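Local coordinates for ecto-NAD+ glycohydrolase (CD38 molecule) (Bos taurus, PDB 3GC6), which is a disulfide-rich ectoenzyme of the ADP-ribosyl cyclase family, pairing a mainly helical region with a four-stranded parallel sheet, at residues 9-14 and 58-63; 18-23 and 127-132; 49-54 and 147-152; 70-75 and 154-159. The protein carries 1 engineered substitution. All coordinates share one frame; numbering follows the deposited sequence.

Interaction 1 (9-14 and 58-63); sequences NRWHGA and KDPCKA
Trp-11 reaches across from the N-terminal arm and brings the CZ2 and CH2 corner of its indole up to two consecutive residues, Pro-60 and Cys-61. The apolar part of the contact is the meeting of Trp-11 CZ2 with Pro-60 CG at 3.6 Å, the two side chains running roughly perpendicular. The second part is a sulfur-aromatic contact. Cys-61 SG stands 4.3 Å from the centroid of the Trp-11 six-membered ring, 44° off its normal, and comes nearest at CH2. That sulfur is half of the disulfide to Cys-141, which ties the loop 58-63 to a distant part of the chain. Within 9-14, Trp-11 NE1 lies over the centre of the Arg-10 guanidinium, 3.7 Å above its plane, and Arg-10 CG over one face of the indole; Arg-10 NH2 forms a salt bridge with Glu-123 and NH1 bonds to Gly-7 O. Polar bonds shape the loop locally. Asp-59 OD1 accepts from Cys-61 N at 2.9 Å, an Asx turn within the type I turn 59-62. With no hydrogen bond between the segments, the N-terminal arm meets this loop through dispersion and sulfur-aromatic attraction, one partner being a cysteine held by a disulfide.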
loop_
_atom_site.group_PDB
_atom_site.type_symbol
_atom_site.label_atom_id
_atom_site.label_comp_id
_atom_site.label_asym_id
_atom_site.label_seq_id
_atom_site.Cartn_x
_atom_site.Cartn_y
_atom_site.Cartn_z
ATOM N N ASN A 9 -33.313 -12.097 -13.474
ATOM C CA ASN A 9 -34.027 -10.868 -13.192
ATOM C C ASN A 9 -35.127 -11.046 -12.151
ATOM O O ASN A 9 -35.985 -10.189 -12.023
ATOM C CB ASN A 9 -34.613 -10.277 -14.484
ATOM C CG ASN A 9 -35.061 -8.838 -14.317
ATOM O OD1 ASN A 9 -34.421 -8.055 -13.598
ATOM N ND2 ASN A 9 -36.170 -8.467 -14.988
ATOM N N ARG A 10 -35.091 -12.146 -11.394
ATOM C CA ARG A 10 -36.166 -12.474 -10.465
ATOM C C ARG A 10 -36.238 -11.604 -9.211
ATOM O O ARG A 10 -37.271 -11.593 -8.517
ATOM C CB ARG A 10 -36.080 -13.946 -10.057
ATOM C CG ARG A 10 -34.880 -14.301 -9.195
ATOM C CD ARG A 10 -34.735 -15.815 -9.053
ATOM N NE ARG A 10 -33.591 -16.221 -8.229
ATOM C CZ ARG A 10 -32.340 -16.352 -8.684
ATOM N NH1 ARG A 10 -32.046 -16.100 -9.957
ATOM N NH2 ARG A 10 -31.376 -16.747 -7.870
ATOM N N TRP A 11 -35.149 -10.907 -8.896
ATOM C CA TRP A 11 -35.124 -10.124 -7.682
ATOM C C TRP A 11 -35.742 -8.740 -7.857
ATOM O O TRP A 11 -35.867 -8.234 -8.971
ATOM C CB TRP A 11 -33.673 -9.973 -7.207
ATOM C CG TRP A 11 -32.964 -11.279 -7.026
ATOM C CD1 TRP A 11 -31.859 -11.724 -7.719
ATOM C CD2 TRP A 11 -33.283 -12.308 -6.076
ATOM N NE1 TRP A 11 -31.466 -12.962 -7.244
ATOM C CE2 TRP A 11 -32.340 -13.350 -6.255
ATOM C CE3 TRP A 11 -34.265 -12.444 -5.088
ATOM C CZ2 TRP A 11 -32.352 -14.520 -5.477
ATOM C CZ3 TRP A 11 -34.291 -13.608 -4.330
ATOM C CH2 TRP A 11 -33.335 -14.631 -4.528
ATOM N N HIS A 12 -36.084 -8.112 -6.734
ATOM C CA HIS A 12 -36.703 -6.778 -6.743
ATOM C C HIS A 12 -35.705 -5.617 -6.615
ATOM O O HIS A 12 -36.066 -4.446 -6.805
ATOM C CB HIS A 12 -37.732 -6.670 -5.617
ATOM C CG HIS A 12 -38.919 -7.561 -5.803
ATOM N ND1 HIS A 12 -38.912 -8.894 -5.456
ATOM C CD2 HIS A 12 -40.146 -7.311 -6.322
ATOM C CE1 HIS A 12 -40.086 -9.431 -5.748
ATOM N NE2 HIS A 12 -40.853 -8.490 -6.274
ATOM N N GLY A 13 -34.451 -5.922 -6.286
ATOM C CA GLY A 13 -33.469 -4.868 -6.164
ATOM C C GLY A 13 -32.628 -4.687 -7.419
ATOM O O GLY A 13 -32.596 -5.541 -8.305
ATOM N N ALA A 14 -31.956 -3.553 -7.516
ATOM C CA ALA A 14 -31.112 -3.300 -8.657
ATOM C C ALA A 14 -29.948 -4.315 -8.744
ATOM O O ALA A 14 -29.451 -4.835 -7.729
ATOM C CB ALA A 14 -30.558 -1.871 -8.581
ATOM N N LYS A 58 -22.945 -18.412 -4.518
ATOM C CA LYS A 58 -23.721 -18.829 -3.355
ATOM C C LYS A 58 -25.181 -18.390 -3.485
ATOM O O LYS A 58 -25.503 -17.488 -4.269
ATOM C CB LYS A 58 -23.077 -18.270 -2.081
ATOM C CG LYS A 58 -21.679 -18.804 -1.861
ATOM C CD LYS A 58 -21.102 -18.273 -0.577
ATOM C CE LYS A 58 -19.667 -18.651 -0.508
ATOM N NZ LYS A 58 -19.037 -18.096 0.715
ATOM N N ASP A 59 -26.045 -19.032 -2.710
ATOM C CA ASP A 59 -27.467 -18.663 -2.611
ATOM C C ASP A 59 -27.512 -17.200 -2.151
ATOM O O ASP A 59 -27.057 -16.874 -1.047
ATOM C CB ASP A 59 -28.135 -19.568 -1.579
ATOM C CG ASP A 59 -29.637 -19.306 -1.440
ATOM O OD1 ASP A 59 -30.073 -18.162 -1.689
ATOM O OD2 ASP A 59 -30.376 -20.273 -1.112
ATOM N N PRO A 60 -28.031 -16.300 -3.000
ATOM C CA PRO A 60 -27.972 -14.855 -2.659
ATOM C C PRO A 60 -28.867 -14.431 -1.511
ATOM O O PRO A 60 -28.782 -13.267 -1.069
ATOM C CB PRO A 60 -28.353 -14.137 -3.965
ATOM C CG PRO A 60 -28.845 -15.209 -4.878
ATOM C CD PRO A 60 -28.495 -16.557 -4.377
ATOM N N CYS A 61 -29.718 -15.348 -1.016
ATOM C CA CYS A 61 -30.557 -15.087 0.168
ATOM C C CYS A 61 -30.160 -15.908 1.382
ATOM O O CYS A 61 -30.924 -16.002 2.338
ATOM C CB CYS A 61 -32.042 -15.273 -0.178
ATOM S SG CYS A 61 -32.667 -13.801 -1.039
ATOM N N LYS A 62 -28.960 -16.489 1.364
ATOM C CA LYS A 62 -28.477 -17.185 2.546
ATOM C C LYS A 62 -27.170 -16.630 3.066
ATOM O O LYS A 62 -26.377 -17.362 3.654
ATOM C CB LYS A 62 -28.340 -18.675 2.294
ATOM C CG LYS A 62 -29.656 -19.373 2.208
ATOM C CD LYS A 62 -29.430 -20.895 2.207
ATOM C CE LYS A 62 -30.737 -21.660 2.062
ATOM N NZ LYS A 62 -31.681 -21.285 3.137
ATOM N N ALA A 63 -26.933 -15.336 2.871
ATOM C CA ALA A 63 -25.713 -14.742 3.399
ATOM C C ALA A 63 -25.690 -14.837 4.917
ATOM O O ALA A 63 -26.710 -14.621 5.576
ATOM C CB ALA A 63 -25.588 -13.268 2.983
#

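Interaction 2 (18-23 and 127-132); sequences ADFQKI and SDLNIW
The start of helix 20-35 meets the loop that leads into strand 133-134, and Leu-129 of that loop fits its two methyl groups against Phe-20 and Gln-21. Leu-129 CD2 lies 3.6 Å from Phe-20 CB and equally near CG, at the root of the aromatic ring. With CG anti to its own nitrogen (chi1 179°), Phe-20 sends its ring toward the loop, which brings CB and CG against that methyl. The other branch, CD1, packs on the carboxamide of Gln-21, 3.4 Å from NE2 in the conformer described, the two side chains running antiparallel alongside each other. The fold element is a helix N-terminus flanked by an irregular loop; Asp-19 holds the N-cap position, though its side chain does not cap the helix. Met-52 of helix 44-55 touches Phe-20, Gln-21 and Leu-129 alike. In the same conformer of Gln-21, one of two, a bend at chi2 (98°) turns the amide, whose placement is less certain, toward a bridging water. This water accepts from Gln-21 NE2 and from Leu-129 N at 3.0 Å, and donates to Asp-128 OD1. Further along, Asn-130 OD1 accepts from Trp-132 N at 2.8 Å in an Asx turn, while Asn-130 ND2 bonds to Leu-8 O.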
loop_
_atom_site.group_PDB
_atom_site.type_symbol
_atom_site.label_atom_id
_atom_site.label_comp_id
_atom_site.label_asym_id
_atom_site.label_seq_id
_atom_site.Cartn_x
_atom_site.Cartn_y
_atom_site.Cartn_z
ATOM N N ALA A 18 -21.846 -2.724 -12.475
ATOM C CA ALA A 18 -21.042 -3.248 -13.566
ATOM C C ALA A 18 -19.556 -3.083 -13.244
ATOM O O ALA A 18 -19.155 -2.070 -12.653
ATOM C CB ALA A 18 -21.387 -2.527 -14.894
ATOM N N ASP A 19 -18.736 -4.064 -13.628
ATOM C CA ASP A 19 -17.280 -4.002 -13.415
ATOM C C ASP A 19 -16.885 -3.838 -11.955
ATOM O O ASP A 19 -15.896 -3.180 -11.625
ATOM C CB ASP A 19 -16.678 -2.915 -14.284
ATOM C CG ASP A 19 -16.698 -3.340 -15.743
ATOM O OD1 ASP A 19 -15.966 -4.283 -16.075
ATOM O OD2 ASP A 19 -17.485 -2.802 -16.503
ATOM N N PHE A 20 -17.676 -4.469 -11.094
ATOM C CA PHE A 20 -17.429 -4.442 -9.645
ATOM C C PHE A 20 -15.996 -4.779 -9.299
ATOM O O PHE A 20 -15.367 -4.102 -8.465
ATOM C CB PHE A 20 -18.366 -5.482 -9.004
ATOM C CG PHE A 20 -18.231 -5.606 -7.517
ATOM C CD1 PHE A 20 -18.853 -4.692 -6.660
ATOM C CD2 PHE A 20 -17.501 -6.648 -6.985
ATOM C CE1 PHE A 20 -18.733 -4.844 -5.262
ATOM C CE2 PHE A 20 -17.393 -6.805 -5.612
ATOM C CZ PHE A 20 -17.990 -5.881 -4.766
ATOM N N GLN A 21 -15.450 -5.804 -9.937
ATOM C CA GLN A 21 -14.105 -6.256 -9.610
ATOM C C GLN A 21 -13.050 -5.205 -9.924
ATOM O O GLN A 21 -12.073 -5.079 -9.191
ATOM C CB GLN A 21 -13.788 -7.546 -10.361
ATOM C CG GLN A 21 -14.805 -8.641 -10.109
ATOM C CD GLN A 21 -15.852 -8.768 -11.186
ATOM O OE1 GLN A 21 -16.377 -7.777 -11.709
ATOM N NE2 GLN A 21 -16.182 -10.022 -11.526
ATOM N N LYS A 22 -13.237 -4.468 -11.016
ATOM C CA LYS A 22 -12.316 -3.383 -11.373
ATOM C C LYS A 22 -12.428 -2.269 -10.342
ATOM O O LYS A 22 -11.411 -1.700 -9.901
ATOM C CB LYS A 22 -12.610 -2.822 -12.755
ATOM C CG LYS A 22 -11.645 -1.669 -13.125
ATOM C CD LYS A 22 -12.002 -1.045 -14.444
ATOM C CE LYS A 22 -13.061 0.001 -14.290
ATOM N NZ LYS A 22 -13.004 0.931 -15.443
ATOM N N ILE A 23 -13.665 -1.958 -9.958
ATOM C CA ILE A 23 -13.882 -0.870 -9.028
ATOM C C ILE A 23 -13.233 -1.192 -7.681
ATOM O O ILE A 23 -12.561 -0.338 -7.091
ATOM C CB ILE A 23 -15.386 -0.587 -8.844
ATOM C CG1 ILE A 23 -15.968 -0.079 -10.166
ATOM C CG2 ILE A 23 -15.628 0.422 -7.724
ATOM C CD1 ILE A 23 -17.491 -0.116 -10.222
ATOM N N SER A 127 -19.899 -18.132 -11.831
ATOM C CA SER A 127 -18.697 -17.515 -11.286
ATOM C C SER A 127 -18.757 -15.990 -11.362
ATOM O O SER A 127 -17.801 -15.314 -10.984
ATOM C CB SER A 127 -17.474 -17.997 -12.069
ATOM O OG SER A 127 -17.653 -17.718 -13.441
ATOM N N ASP A 128 -19.881 -15.453 -11.844
ATOM C CA ASP A 128 -19.994 -14.028 -12.114
ATOM C C ASP A 128 -20.987 -13.319 -11.192
ATOM O O ASP A 128 -21.844 -13.947 -10.588
ATOM C CB ASP A 128 -20.505 -13.815 -13.530
ATOM C CG ASP A 128 -19.499 -14.198 -14.575
ATOM O OD1 ASP A 128 -18.335 -13.766 -14.462
ATOM O OD2 ASP A 128 -19.906 -14.908 -15.508
ATOM N N LEU A 129 -20.862 -12.002 -11.104
ATOM C CA LEU A 129 -21.909 -11.227 -10.450
ATOM C C LEU A 129 -23.189 -11.277 -11.260
ATOM O O LEU A 129 -23.150 -11.429 -12.474
ATOM C CB LEU A 129 -21.473 -9.777 -10.244
ATOM C CG LEU A 129 -20.451 -9.577 -9.091
ATOM C CD1 LEU A 129 -19.021 -9.743 -9.613
ATOM C CD2 LEU A 129 -20.592 -8.205 -8.476
ATOM N N ASN A 130 -24.319 -11.167 -10.595
ATOM C CA ASN A 130 -25.577 -10.986 -11.290
ATOM C C ASN A 130 -25.775 -9.481 -11.487
ATOM O O ASN A 130 -26.082 -8.753 -10.550
ATOM C CB ASN A 130 -26.727 -11.585 -10.471
ATOM C CG ASN A 130 -28.085 -11.451 -11.152
ATOM O OD1 ASN A 130 -28.264 -10.643 -12.072
ATOM N ND2 ASN A 130 -29.038 -12.240 -10.703
ATOM N N ILE A 131 -25.579 -9.025 -12.730
ATOM C CA ILE A 131 -25.682 -7.606 -13.040
ATOM C C ILE A 131 -27.107 -7.194 -13.446
ATOM O O ILE A 131 -27.334 -6.040 -13.844
ATOM C CB ILE A 131 -24.696 -7.198 -14.178
ATOM C CG1 ILE A 131 -25.021 -7.981 -15.467
ATOM C CG2 ILE A 131 -23.263 -7.424 -13.741
ATOM C CD1 ILE A 131 -24.102 -7.674 -16.679
ATOM N N TRP A 132 -28.053 -8.109 -13.289
ATOM C CA TRP A 132 -29.434 -7.854 -13.724
ATOM C C TRP A 132 -30.361 -7.498 -12.587
ATOM O O TRP A 132 -31.154 -6.574 -12.709
ATOM C CB TRP A 132 -29.971 -9.073 -14.483
ATOM C CG TRP A 132 -29.000 -9.470 -15.539
ATOM C CD1 TRP A 132 -28.160 -10.558 -15.537
ATOM C CD2 TRP A 132 -28.711 -8.740 -16.732
ATOM N NE1 TRP A 132 -27.390 -10.559 -16.682
ATOM C CE2 TRP A 132 -27.697 -9.447 -17.418
ATOM C CE3 TRP A 132 -29.200 -7.547 -17.278
ATOM C CZ2 TRP A 132 -27.170 -9.014 -18.641
ATOM C CZ3 TRP A 132 -28.670 -7.109 -18.497
ATOM C CH2 TRP A 132 -27.684 -7.868 -19.173
HETATM O O HOH W 1 -18.732 -11.077 -12.936
#

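Interaction 3 (49-54 and 147-152); sequences QAFMSA and SVFWEV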
loop_
_atom_site.group_PDB
_atom_site.type_symbol
_atom_site.label_atom_id
_atom_site.label_comp_id
_atom_site.label_asym_id
_atom_site.label_seq_id
_atom_site.Cartn_x
_atom_site.Cartn_y
_atom_site.Cartn_z
ATOM N N GLN A 49 -9.934 -10.791 -3.925
ATOM C CA GLN A 49 -10.267 -12.206 -4.101
ATOM C C GLN A 49 -11.172 -12.697 -2.947
ATOM O O GLN A 49 -12.139 -13.448 -3.191
ATOM C CB GLN A 49 -8.989 -13.040 -4.224
ATOM C CG GLN A 49 -8.328 -12.803 -5.586
ATOM C CD GLN A 49 -6.960 -13.434 -5.689
ATOM O OE1 GLN A 49 -6.378 -13.811 -4.682
ATOM N NE2 GLN A 49 -6.440 -13.546 -6.912
ATOM N N ALA A 50 -10.863 -12.273 -1.714
ATOM C CA ALA A 50 -11.678 -12.654 -0.542
ATOM C C ALA A 50 -13.091 -12.062 -0.634
ATOM O O ALA A 50 -14.064 -12.709 -0.241
ATOM C CB ALA A 50 -11.005 -12.207 0.764
ATOM N N PHE A 51 -13.195 -10.815 -1.103
ATOM C CA PHE A 51 -14.510 -10.174 -1.233
ATOM C C PHE A 51 -15.362 -11.002 -2.193
ATOM O O PHE A 51 -16.518 -11.363 -1.891
ATOM C CB PHE A 51 -14.290 -8.735 -1.764
ATOM C CG PHE A 51 -15.368 -7.758 -1.366
ATOM C CD1 PHE A 51 -15.027 -6.458 -1.013
ATOM C CD2 PHE A 51 -16.705 -8.125 -1.346
ATOM C CE1 PHE A 51 -16.018 -5.526 -0.630
ATOM C CE2 PHE A 51 -17.697 -7.199 -0.965
ATOM C CZ PHE A 51 -17.344 -5.900 -0.605
ATOM N N MET A 52 -14.807 -11.316 -3.368
ATOM C CA MET A 52 -15.545 -12.116 -4.358
ATOM C C MET A 52 -15.904 -13.498 -3.815
ATOM O O MET A 52 -17.047 -13.954 -3.970
ATOM C CB MET A 52 -14.730 -12.220 -5.673
ATOM C CG MET A 52 -14.291 -10.839 -6.190
ATOM S SD MET A 52 -15.771 -9.801 -6.566
ATOM C CE MET A 52 -16.543 -10.888 -7.616
ATOM N N SER A 53 -14.940 -14.141 -3.165
ATOM C CA SER A 53 -15.144 -15.497 -2.639
ATOM C C SER A 53 -16.297 -15.535 -1.635
ATOM O O SER A 53 -17.044 -16.513 -1.562
ATOM C CB SER A 53 -13.860 -15.982 -1.971
ATOM O OG SER A 53 -12.955 -16.454 -2.958
ATOM N N ALA A 54 -16.449 -14.451 -0.882
ATOM C CA ALA A 54 -17.451 -14.406 0.180
ATOM C C ALA A 54 -18.854 -14.684 -0.368
ATOM O O ALA A 54 -19.659 -15.324 0.322
ATOM C CB ALA A 54 -17.425 -13.065 0.879
ATOM N N SER A 147 -26.641 -6.450 2.302
ATOM C CA SER A 147 -27.116 -6.070 3.634
ATOM C C SER A 147 -26.263 -6.684 4.744
ATOM O O SER A 147 -25.876 -5.994 5.713
ATOM C CB SER A 147 -28.588 -6.516 3.799
ATOM O OG SER A 147 -29.410 -5.841 2.863
ATOM N N VAL A 148 -25.953 -7.981 4.610
ATOM C CA VAL A 148 -25.161 -8.664 5.622
ATOM C C VAL A 148 -23.737 -8.080 5.725
ATOM O O VAL A 148 -23.182 -7.928 6.823
ATOM C CB VAL A 148 -25.189 -10.189 5.421
ATOM C CG1 VAL A 148 -24.178 -10.850 6.327
ATOM C CG2 VAL A 148 -26.609 -10.673 5.704
ATOM N N PHE A 149 -23.146 -7.698 4.598
ATOM C CA PHE A 149 -21.827 -7.050 4.622
ATOM C C PHE A 149 -21.878 -5.815 5.533
ATOM O O PHE A 149 -21.036 -5.630 6.428
ATOM C CB PHE A 149 -21.432 -6.604 3.213
ATOM C CG PHE A 149 -20.218 -5.732 3.189
ATOM C CD1 PHE A 149 -18.931 -6.288 3.216
ATOM C CD2 PHE A 149 -20.357 -4.355 3.158
ATOM C CE1 PHE A 149 -17.765 -5.433 3.191
ATOM C CE2 PHE A 149 -19.222 -3.517 3.142
ATOM C CZ PHE A 149 -17.945 -4.065 3.150
ATOM N N TRP A 150 -22.853 -4.940 5.296
ATOM C CA TRP A 150 -22.855 -3.681 6.069
ATOM C C TRP A 150 -23.182 -3.964 7.541
ATOM O O TRP A 150 -22.727 -3.242 8.427
ATOM C CB TRP A 150 -23.822 -2.676 5.437
ATOM C CG TRP A 150 -23.263 -2.134 4.170
ATOM C CD1 TRP A 150 -23.702 -2.397 2.903
ATOM C CD2 TRP A 150 -22.157 -1.228 4.029
ATOM N NE1 TRP A 150 -22.927 -1.723 1.968
ATOM C CE2 TRP A 150 -21.960 -1.004 2.650
ATOM C CE3 TRP A 150 -21.282 -0.615 4.936
ATOM C CZ2 TRP A 150 -20.943 -0.144 2.164
ATOM C CZ3 TRP A 150 -20.276 0.210 4.462
ATOM C CH2 TRP A 150 -20.104 0.446 3.086
ATOM N N GLU A 151 -23.985 -4.997 7.788
ATOM C CA GLU A 151 -24.321 -5.367 9.166
ATOM C C GLU A 151 -23.054 -5.835 9.882
ATOM O O GLU A 151 -22.753 -5.363 10.997
ATOM C CB GLU A 151 -25.439 -6.432 9.147
ATOM C CG GLU A 151 -25.597 -7.373 10.306
ATOM C CD GLU A 151 -26.411 -8.605 9.841
ATOM O OE1 GLU A 151 -27.470 -8.403 9.199
ATOM O OE2 GLU A 151 -25.981 -9.755 10.048
ATOM N N VAL A 152 -22.291 -6.761 9.294
ATOM C CA VAL A 152 -21.150 -7.285 10.019
ATOM C C VAL A 152 -20.028 -6.240 10.084
ATOM O O VAL A 152 -19.327 -6.132 11.099
ATOM C CB VAL A 152 -20.656 -8.644 9.457
ATOM C CG1 VAL A 152 -20.227 -8.510 8.047
ATOM C CG2 VAL A 152 -19.533 -9.209 10.365
#
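Two buried phenylalanines, Phe-51 and Phe-149, make the whole contact between these helical segments, and they do so through one corner of a ring. Phe-51 CZ, the far end of its side chain, comes over one face of the Phe-149 ring and lies 3.8 Å from CE1, with CD1 next at 4.2 Å. The aromatic geometry is a strongly slipped one: the planes are inclined by only 19°, yet the centroids stand 5.3 Å apart and only the margins of the rings approach each other. The interaction is therefore a glancing touch of near-parallel rings rather than a full stack. In Phe-149, CG lies anti to the backbone nitrogen (chi1 170°), which carries the ring out toward helix 44-55. Phe-149 also turns an edge to its neighbour Trp-150, its CE2 3.6 Å above the centre of the indole. No hydrogen bond joins the segments. Trp-120 meets both phenylalanine rings edge-to-face, Phe-20 of helix 20-35 does the same to Phe-51, and Tyr-68 to Phe-149. Leu-71 of helix 69-74 packs on Phe-51 and Ala-115 of helix 110-115 on Phe-149, placing the pair where helices 44-55 and 145-159 face each other within the helical region.

Interaction 4 (70-75 and 154-159); sequences SLINLA and SERFAE
One face of the Arg-156 guanidinium receives a methyl group, Ile-72 CG2, which sits 3.2 Å above the plane and toward the rim. The closest atom is Arg-156 NH1 at 3.4 Å from Ile-72 CG2, with CZ almost as near. At the edge, close to the plane, is Asn-73 OD1, but its 4.5 Å from Arg-156 NH2 is too long for a hydrogen bond. Two bends shape the arginine, at chi2 (-72°) and chi3 (-65°), folding the chain so that its flat end comes down against the isoleucine. On the other side, in the conformer described, one of two, Ile-72 has CG2 anti to its nitrogen, presenting that branch to the arginine. The contact is thus chiefly van der Waals, an apolar methyl resting on the flat face of a charged group. Ile-72 also packs on Leu-111 of helix 110-115 and Val-152, one turn earlier in helix 145-159, while Leu-71 turns to helix 44-55. The short helix 69-74 is thereby set against the C-terminal end of helix 145-159, shortly before strand 164-170.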
loop_
_atom_site.group_PDB
_atom_site.type_symbol
_atom_site.label_atom_id
_atom_site.label_comp_id
_atom_site.label_asym_id
_atom_site.label_seq_id
_atom_site.Cartn_x
_atom_site.Cartn_y
_atom_site.Cartn_z
ATOM N N SER A 70 -13.292 -13.939 6.702
ATOM C CA SER A 70 -11.964 -13.906 6.040
ATOM C C SER A 70 -11.620 -12.550 5.386
ATOM O O SER A 70 -10.465 -12.095 5.401
ATOM C CB SER A 70 -11.840 -15.035 5.016
ATOM O OG SER A 70 -11.877 -16.304 5.655
ATOM N N LEU A 71 -12.626 -11.906 4.799
ATOM C CA LEU A 71 -12.449 -10.568 4.235
ATOM C C LEU A 71 -12.136 -9.560 5.355
ATOM O O LEU A 71 -11.202 -8.753 5.237
ATOM C CB LEU A 71 -13.733 -10.152 3.516
ATOM C CG LEU A 71 -13.652 -8.734 2.936
ATOM C CD1 LEU A 71 -12.622 -8.566 1.812
ATOM C CD2 LEU A 71 -15.027 -8.335 2.457
ATOM N N ILE A 72 -12.922 -9.598 6.430
ATOM C CA ILE A 72 -12.719 -8.646 7.532
ATOM C C ILE A 72 -11.341 -8.847 8.176
ATOM O O ILE A 72 -10.659 -7.874 8.536
ATOM C CB ILE A 72 -13.865 -8.754 8.564
ATOM C CG1 ILE A 72 -15.063 -7.933 8.070
ATOM C CG2 ILE A 72 -13.396 -8.309 9.980
ATOM C CD1 ILE A 72 -16.423 -8.380 8.538
ATOM N N ASN A 73 -10.910 -10.103 8.273
ATOM C CA ASN A 73 -9.578 -10.399 8.823
ATOM C C ASN A 73 -8.454 -9.755 8.033
ATOM O O ASN A 73 -7.417 -9.413 8.594
ATOM C CB ASN A 73 -9.311 -11.903 8.902
ATOM C CG ASN A 73 -10.074 -12.569 10.019
ATOM O OD1 ASN A 73 -10.663 -11.909 10.884
ATOM N ND2 ASN A 73 -10.069 -13.905 10.005
ATOM N N LEU A 74 -8.653 -9.591 6.728
ATOM C CA LEU A 74 -7.626 -8.986 5.889
ATOM C C LEU A 74 -7.559 -7.458 6.056
ATOM O O LEU A 74 -6.532 -6.848 5.759
ATOM C CB LEU A 74 -7.857 -9.312 4.417
ATOM C CG LEU A 74 -7.608 -10.773 4.025
ATOM C CD1 LEU A 74 -8.100 -11.035 2.629
ATOM C CD2 LEU A 74 -6.130 -11.110 4.151
ATOM N N ALA A 75 -8.652 -6.850 6.530
ATOM C CA ALA A 75 -8.710 -5.394 6.648
ATOM C C ALA A 75 -9.830 -4.991 7.635
ATOM O O ALA A 75 -10.900 -4.543 7.227
ATOM C CB ALA A 75 -8.919 -4.745 5.277
ATOM N N SER A 154 -20.494 -3.105 10.287
ATOM C CA SER A 154 -20.984 -2.169 11.342
ATOM C C SER A 154 -20.711 -2.701 12.738
ATOM O O SER A 154 -20.301 -1.960 13.647
ATOM C CB SER A 154 -22.497 -1.957 11.201
ATOM O OG SER A 154 -22.787 -1.142 10.094
ATOM N N GLU A 155 -20.988 -3.985 12.944
ATOM C CA GLU A 155 -20.721 -4.625 14.261
ATOM C C GLU A 155 -19.272 -4.533 14.639
ATOM O O GLU A 155 -18.936 -4.169 15.773
ATOM C CB GLU A 155 -21.131 -6.105 14.237
ATOM C CG GLU A 155 -22.622 -6.298 14.103
ATOM C CD GLU A 155 -23.045 -7.762 14.205
ATOM O OE1 GLU A 155 -22.200 -8.649 13.993
ATOM O OE2 GLU A 155 -24.242 -8.018 14.465
ATOM N N ARG A 156 -18.383 -4.858 13.698
ATOM C CA ARG A 156 -16.965 -4.898 14.027
ATOM C C ARG A 156 -16.461 -3.471 14.287
ATOM O O ARG A 156 -15.689 -3.233 15.215
ATOM C CB ARG A 156 -16.178 -5.603 12.940
ATOM C CG ARG A 156 -16.557 -7.090 12.796
ATOM C CD ARG A 156 -16.034 -7.898 13.991
ATOM N NE ARG A 156 -14.572 -7.901 14.015
ATOM C CZ ARG A 156 -13.819 -8.849 13.447
ATOM N NH1 ARG A 156 -14.404 -9.861 12.818
ATOM N NH2 ARG A 156 -12.493 -8.776 13.498
ATOM N N PHE A 157 -16.973 -2.506 13.510
ATOM C CA PHE A 157 -16.628 -1.076 13.653
ATOM C C PHE A 157 -17.059 -0.601 15.058
ATOM O O PHE A 157 -16.279 0.048 15.763
ATOM C CB PHE A 157 -17.401 -0.351 12.546
ATOM C CG PHE A 157 -17.216 1.158 12.481
ATOM C CD1 PHE A 157 -16.027 1.720 12.003
ATOM C CD2 PHE A 157 -18.303 2.004 12.721
ATOM C CE1 PHE A 157 -15.903 3.127 11.859
ATOM C CE2 PHE A 157 -18.182 3.401 12.584
ATOM C CZ PHE A 157 -16.985 3.955 12.164
ATOM N N ALA A 158 -18.256 -0.992 15.503
ATOM C CA ALA A 158 -18.756 -0.547 16.812
ATOM C C ALA A 158 -17.987 -1.233 17.942
ATOM O O ALA A 158 -17.643 -0.592 18.955
ATOM C CB ALA A 158 -20.261 -0.823 16.943
ATOM N N GLU A 159 -17.728 -2.526 17.775
ATOM C CA GLU A 159 -17.039 -3.281 18.818
ATOM C C GLU A 159 -15.616 -2.801 19.075
ATOM O O GLU A 159 -15.094 -2.969 20.194
ATOM C CB GLU A 159 -17.011 -4.762 18.494
ATOM C CG GLU A 159 -18.347 -5.412 18.592
ATOM C CD GLU A 159 -18.378 -6.814 17.930
ATOM O OE1 GLU A 159 -17.351 -7.259 17.376
ATOM O OE2 GLU A 159 -19.457 -7.439 17.961
#

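Followed from the N terminus, these contacts illustrate how crossing closures knit a helical region together. Interaction 1 closes the earliest loop, bringing the N-terminal arm back beside 58-63, with helices 20-35 and 44-55 between. Interaction 2 opens inside that loop and closes beyond it, at 127-132, so the two cross. Interaction 3 starts from 49-54, crosses both, and ends on helix 145-159. Interaction 4 follows interaction 1 in series, crosses interactions 2 and 3, and returns to helix 145-159. Interaction 1 touches interaction 2 through Trp-11 and Asn-130, and interaction 3 through Ala-63 and Val-148; Met-52 and Phe-51 join interaction 3 to interaction 2, and Val-152 joins it to interaction 4 at Ile-72.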